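Local coordinates for predicted ATPase of the ABC class (PDB 5D6A), which probably hydrolyses ATP as an ATPase of the ABC class, and binds the non-hydrolysable ATP analogue AMP-PNP at its P-loop domain, at residues I215-A220 and K228-F233. Numbering follows the deposited sequence.
Sequences ILPRVA and KDAVEF. With ANP (phosphoaminophosphonic acid-adenylate ester), chain C.
Ile-215 and Glu-232 bring the two backbones nearest, their CA atoms 5.4 Å apart. Segment 228-233 has no regular helix or strand, and the two segments lie in the loops on either side of the short strand 223-224. Together they bury 270 Å², and the side-chain contacts between them are apolar. The methyl of Ala-230 points at 215-220 and is met by two groups: CG of Pro-217 lies 3.8 Å from Ala-230 CB, and CG2 of Ile-215 lies 4.1 Å from the same atom. A chi1 of -60° keeps CG1 of Ile-215 close to the backbone N and swings CG2 to the far side from that N, where it meets this methyl.

Around this junction the segments build the adenine end of the nucleotide site in the P-loop domain. Pro-217 and Ala-230 sit over one face of the adenine, Pro-217 CG 3.5 Å from C5 of AMP-PNP and the Ala-230 methyl by the N1 region, while Val-231 takes the edge. Two backbone hydrogen bonds from Val-231 read the base: its N donates to N1 (2.9 Å, 151°), and its O accepts from N6 (2.7 Å, 162°). The phosphate side is served by backbone amides including Gly-270 N and Lys-271 N, consistent with a Walker A loop.

At the C-terminal end of 228-233, Phe-233 CD1 meets Leu-216 CD1 at 3.7 Å, the leucine coming obliquely to the ring; both side chains also touch Val-210 of strand 206-211, and Leu-216 packs on helix 271-280. Arg-218 turns away from 228-233: its NH1 hydrogen-bonds to Leu-216 O, in the guanidinium plane but above the carbonyl plane, and NH2 forms a salt bridge with Asp-289.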
ATOM      1  N   ILE A 215      -3.316 -26.891  -4.508  1.00 41.46           N
ATOM      2  CA  ILE A 215      -2.079 -26.322  -3.996  1.00 41.15           C
ATOM      3  C   ILE A 215      -2.419 -24.888  -3.601  1.00 39.83           C
ATOM      4  O   ILE A 215      -2.589 -24.016  -4.457  1.00 39.09           O
ATOM      5  CB  ILE A 215      -0.942 -26.386  -5.028  1.00 41.82           C
ATOM      6  CG1 ILE A 215      -0.670 -27.844  -5.406  1.00 43.12           C
ATOM      7  CG2 ILE A 215       0.324 -25.758  -4.466  1.00 43.14           C
ATOM      8  CD1 ILE A 215       0.462 -28.029  -6.394  1.00 44.83           C
ATOM      9  N   LEU A 216      -2.531 -24.663  -2.295  1.00 39.44           N
ATOM     10  CA  LEU A 216      -2.917 -23.361  -1.748  1.00 38.39           C
ATOM     11  C   LEU A 216      -1.788 -22.317  -1.643  1.00 38.75           C
ATOM     12  O   LEU A 216      -1.961 -21.188  -2.097  1.00 37.96           O
ATOM     13  CB  LEU A 216      -3.570 -23.558  -0.374  1.00 38.86           C
ATOM     14  CG  LEU A 216      -4.693 -24.602  -0.308  1.00 38.94           C
ATOM     15  CD1 LEU A 216      -5.252 -24.705   1.103  1.00 39.74           C
ATOM     16  CD2 LEU A 216      -5.798 -24.286  -1.298  1.00 38.12           C
ATOM     17  N   PRO A 217      -0.630 -22.683  -1.055  1.00 39.62           N
ATOM     18  CA  PRO A 217       0.441 -21.689  -0.903  1.00 40.68           C
ATOM     19  C   PRO A 217       1.044 -21.206  -2.219  1.00 40.39           C
ATOM     20  O   PRO A 217       1.160 -21.985  -3.168  1.00 39.49           O
ATOM     21  CB  PRO A 217       1.503 -22.447  -0.102  1.00 42.56           C
ATOM     22  CG  PRO A 217       1.306 -23.865  -0.497  1.00 42.56           C
ATOM     23  CD  PRO A 217      -0.184 -24.022  -0.630  1.00 40.86           C
ATOM     24  N   ARG A 218       1.430 -19.927  -2.256  1.00 39.91           N
ATOM     25  CA  ARG A 218       2.036 -19.333  -3.441  1.00 39.16           C
ATOM     26  C   ARG A 218       3.548 -19.407  -3.270  1.00 41.02           C
ATOM     27  O   ARG A 218       4.026 -19.728  -2.183  1.00 41.86           O
ATOM     28  CB  ARG A 218       1.587 -17.878  -3.628  1.00 38.67           C
ATOM     29  CG  ARG A 218       0.101 -17.612  -3.384  1.00 37.56           C
ATOM     30  CD  ARG A 218      -0.812 -18.714  -3.910  1.00 36.83           C
ATOM     31  NE  ARG A 218      -0.721 -18.933  -5.347  1.00 36.34           N
ATOM     32  CZ  ARG A 218      -1.243 -19.983  -5.978  1.00 36.43           C
ATOM     33  NH1 ARG A 218      -1.867 -20.943  -5.300  1.00 36.86           N
ATOM     34  NH2 ARG A 218      -1.117 -20.095  -7.293  1.00 36.81           N
ATOM     35  N   VAL A 219       4.307 -19.111  -4.323  1.00 41.53           N
ATOM     36  CA  VAL A 219       5.771 -19.188  -4.224  1.00 44.41           C
ATOM     37  C   VAL A 219       6.297 -18.226  -3.162  1.00 45.71           C
ATOM     38  O   VAL A 219       7.226 -18.555  -2.422  1.00 48.24           O
ATOM     39  CB  VAL A 219       6.501 -18.932  -5.571  1.00 45.20           C
ATOM     40  CG1 VAL A 219       6.018 -19.902  -6.639  1.00 44.63           C
ATOM     41  CG2 VAL A 219       6.324 -17.502  -6.048  1.00 44.95           C
ATOM     42  N   ALA A 220       5.687 -17.047  -3.082  1.00 44.98           N
ATOM     43  CA  ALA A 220       6.099 -16.036  -2.114  1.00 46.13           C
ATOM     44  C   ALA A 220       4.973 -15.038  -1.884  1.00 45.06           C
ATOM     45  O   ALA A 220       3.921 -15.122  -2.517  1.00 43.18           O
ATOM     46  CB  ALA A 220       7.350 -15.324  -2.603  1.00 47.34           C
ATOM     47  N   LYS A 228       5.817 -24.877  -5.773  1.00 57.46           N
ATOM     48  CA  LYS A 228       6.076 -26.228  -6.257  1.00 61.31           C
ATOM     49  C   LYS A 228       6.633 -27.014  -5.074  1.00 64.01           C
ATOM     50  O   LYS A 228       7.365 -26.465  -4.245  1.00 65.17           O
ATOM     51  CB  LYS A 228       7.056 -26.242  -7.439  1.00 63.96           C
ATOM     52  CG  LYS A 228       8.512 -25.969  -7.089  1.00 68.05           C
ATOM     53  CD  LYS A 228       9.408 -26.122  -8.310  1.00 71.09           C
ATOM     54  CE  LYS A 228      10.884 -26.112  -7.936  1.00 73.74           C
ATOM     55  NZ  LYS A 228      11.302 -24.859  -7.249  1.00 73.47           N
ATOM     56  N   ASP A 229       6.285 -28.293  -4.999  1.00 65.48           N
ATOM     57  CA  ASP A 229       6.711 -29.155  -3.895  1.00 67.96           C
ATOM     58  C   ASP A 229       6.081 -28.662  -2.595  1.00 64.99           C
ATOM     59  O   ASP A 229       6.775 -28.315  -1.642  1.00 66.89           O
ATOM     60  CB  ASP A 229       8.244 -29.218  -3.769  1.00 71.69           C
ATOM     61  CG  ASP A 229       8.920 -29.747  -5.028  1.00 74.62           C
ATOM     62  OD1 ASP A 229      10.169 -29.814  -5.042  1.00 77.17           O
ATOM     63  OD2 ASP A 229       8.213 -30.095  -6.000  1.00 74.22           O
ATOM     64  N   ALA A 230       4.752 -28.617  -2.587  1.00 60.82           N
ATOM     65  CA  ALA A 230       3.987 -28.197  -1.421  1.00 58.57           C
ATOM     66  C   ALA A 230       3.117 -29.355  -0.961  1.00 57.54           C
ATOM     67  O   ALA A 230       2.890 -30.302  -1.712  1.00 56.99           O
ATOM     68  CB  ALA A 230       3.124 -26.996  -1.763  1.00 56.34           C
ATOM     69  N   VAL A 231       2.637 -29.283   0.276  1.00 57.15           N
ATOM     70  CA  VAL A 231       1.776 -30.323   0.822  1.00 57.94           C
ATOM     71  C   VAL A 231       0.378 -30.123   0.244  1.00 56.99           C
ATOM     72  O   VAL A 231      -0.299 -29.150   0.579  1.00 56.93           O
ATOM     73  CB  VAL A 231       1.713 -30.257   2.364  1.00 58.21           C
ATOM     74  CG1 VAL A 231       0.818 -31.362   2.914  1.00 57.96           C
ATOM     75  CG2 VAL A 231       3.111 -30.347   2.958  1.00 60.23           C
ATOM     76  N   GLU A 232      -0.045 -31.026  -0.638  1.00 57.74           N
ATOM     77  CA  GLU A 232      -1.367 -30.911  -1.259  1.00 56.27           C
ATOM     78  C   GLU A 232      -2.473 -30.956  -0.214  1.00 54.97           C
ATOM     79  O   GLU A 232      -2.346 -31.612   0.819  1.00 56.66           O
ATOM     80  CB  GLU A 232      -1.590 -32.002  -2.309  1.00 58.15           C
ATOM     81  CG  GLU A 232      -1.502 -33.427  -1.783  1.00 61.05           C
ATOM     82  CD  GLU A 232      -1.791 -34.456  -2.858  1.00 63.00           C
ATOM     83  OE1 GLU A 232      -2.355 -34.080  -3.909  1.00 61.15           O
ATOM     84  OE2 GLU A 232      -1.460 -35.644  -2.647  1.00 67.29           O
ATOM     85  N   PHE A 233      -3.562 -30.257  -0.500  1.00 52.81           N
ATOM     86  CA  PHE A 233      -4.681 -30.178   0.426  1.00 52.08           C
ATOM     87  C   PHE A 233      -5.544 -31.437   0.430  1.00 51.90           C
ATOM     88  O   PHE A 233      -5.812 -32.026  -0.618  1.00 51.40           O
ATOM     89  CB  PHE A 233      -5.553 -28.970   0.085  1.00 50.51           C
ATOM     90  CG  PHE A 233      -6.707 -28.776   1.022  1.00 50.45           C
ATOM     91  CD1 PHE A 233      -6.556 -28.030   2.184  1.00 50.84           C
ATOM     92  CD2 PHE A 233      -7.942 -29.342   0.747  1.00 50.11           C
ATOM     93  CE1 PHE A 233      -7.619 -27.848   3.050  1.00 50.85           C
ATOM     94  CE2 PHE A 233      -9.007 -29.168   1.610  1.00 50.35           C
ATOM     95  CZ  PHE A 233      -8.846 -28.419   2.763  1.00 51.16           C
TER
HETATM   96  PG  ANP C 602      -2.195 -16.220  10.016  1.00 71.51           P
HETATM   97  O1G ANP C 602      -3.558 -16.495   9.431  1.00 74.06           O
HETATM   98  O2G ANP C 602      -1.712 -14.805   9.789  1.00 68.07           O
HETATM   99  O3G ANP C 602      -2.069 -16.709  11.438  1.00 69.16           O
HETATM  100  PB  ANP C 602      -0.530 -18.765   9.628  1.00 53.29           P
HETATM  101  O1B ANP C 602      -1.711 -19.672   9.801  1.00 55.36           O
HETATM  102  O2B ANP C 602       0.337 -18.506  10.839  1.00 54.93           O
HETATM  103  N3B ANP C 602      -1.102 -17.206   9.059  1.00 63.32           N
HETATM  104  PA  ANP C 602       0.506 -18.904   7.008  1.00 50.88           P
HETATM  105  O1A ANP C 602      -0.423 -19.672   6.105  1.00 51.22           O
HETATM  106  O2A ANP C 602       0.417 -17.399   7.036  1.00 53.57           O
HETATM  107  O3A ANP C 602       0.387 -19.471   8.509  1.00 50.93           O
HETATM  108  O5' ANP C 602       2.018 -19.284   6.634  1.00 50.94           O
HETATM  109  C5' ANP C 602       2.427 -20.641   6.554  1.00 50.24           C
HETATM  110  C4' ANP C 602       3.660 -20.761   5.669  1.00 50.92           C
HETATM  111  O4' ANP C 602       3.740 -22.100   5.174  1.00 50.02           O
HETATM  112  C3' ANP C 602       3.620 -19.849   4.451  1.00 52.08           C
HETATM  113  O3' ANP C 602       4.936 -19.360   4.156  1.00 52.69           O
HETATM  114  C2' ANP C 602       3.100 -20.730   3.336  1.00 50.44           C
HETATM  115  O2' ANP C 602       3.675 -20.382   2.072  1.00 51.17           O
HETATM  116  C1' ANP C 602       3.482 -22.142   3.770  1.00 49.48           C
HETATM  117  N9  ANP C 602       2.401 -23.118   3.487  1.00 50.15           N
HETATM  118  C8  ANP C 602       1.085 -22.971   3.754  1.00 48.80           C
HETATM  119  N7  ANP C 602       0.395 -24.069   3.352  1.00 49.02           N
HETATM  120  C5  ANP C 602       1.275 -24.937   2.823  1.00 50.00           C
HETATM  121  C6  ANP C 602       1.216 -26.285   2.213  1.00 50.74           C
HETATM  122  N6  ANP C 602       0.038 -26.938   2.090  1.00 52.07           N
HETATM  123  N1  ANP C 602       2.375 -26.840   1.786  1.00 53.35           N
HETATM  124  C2  ANP C 602       3.559 -26.202   1.904  1.00 53.51           C
HETATM  125  N3  ANP C 602       3.675 -24.973   2.450  1.00 53.15           N
HETATM  126  C4  ANP C 602       2.593 -24.306   2.917  1.00 50.61           C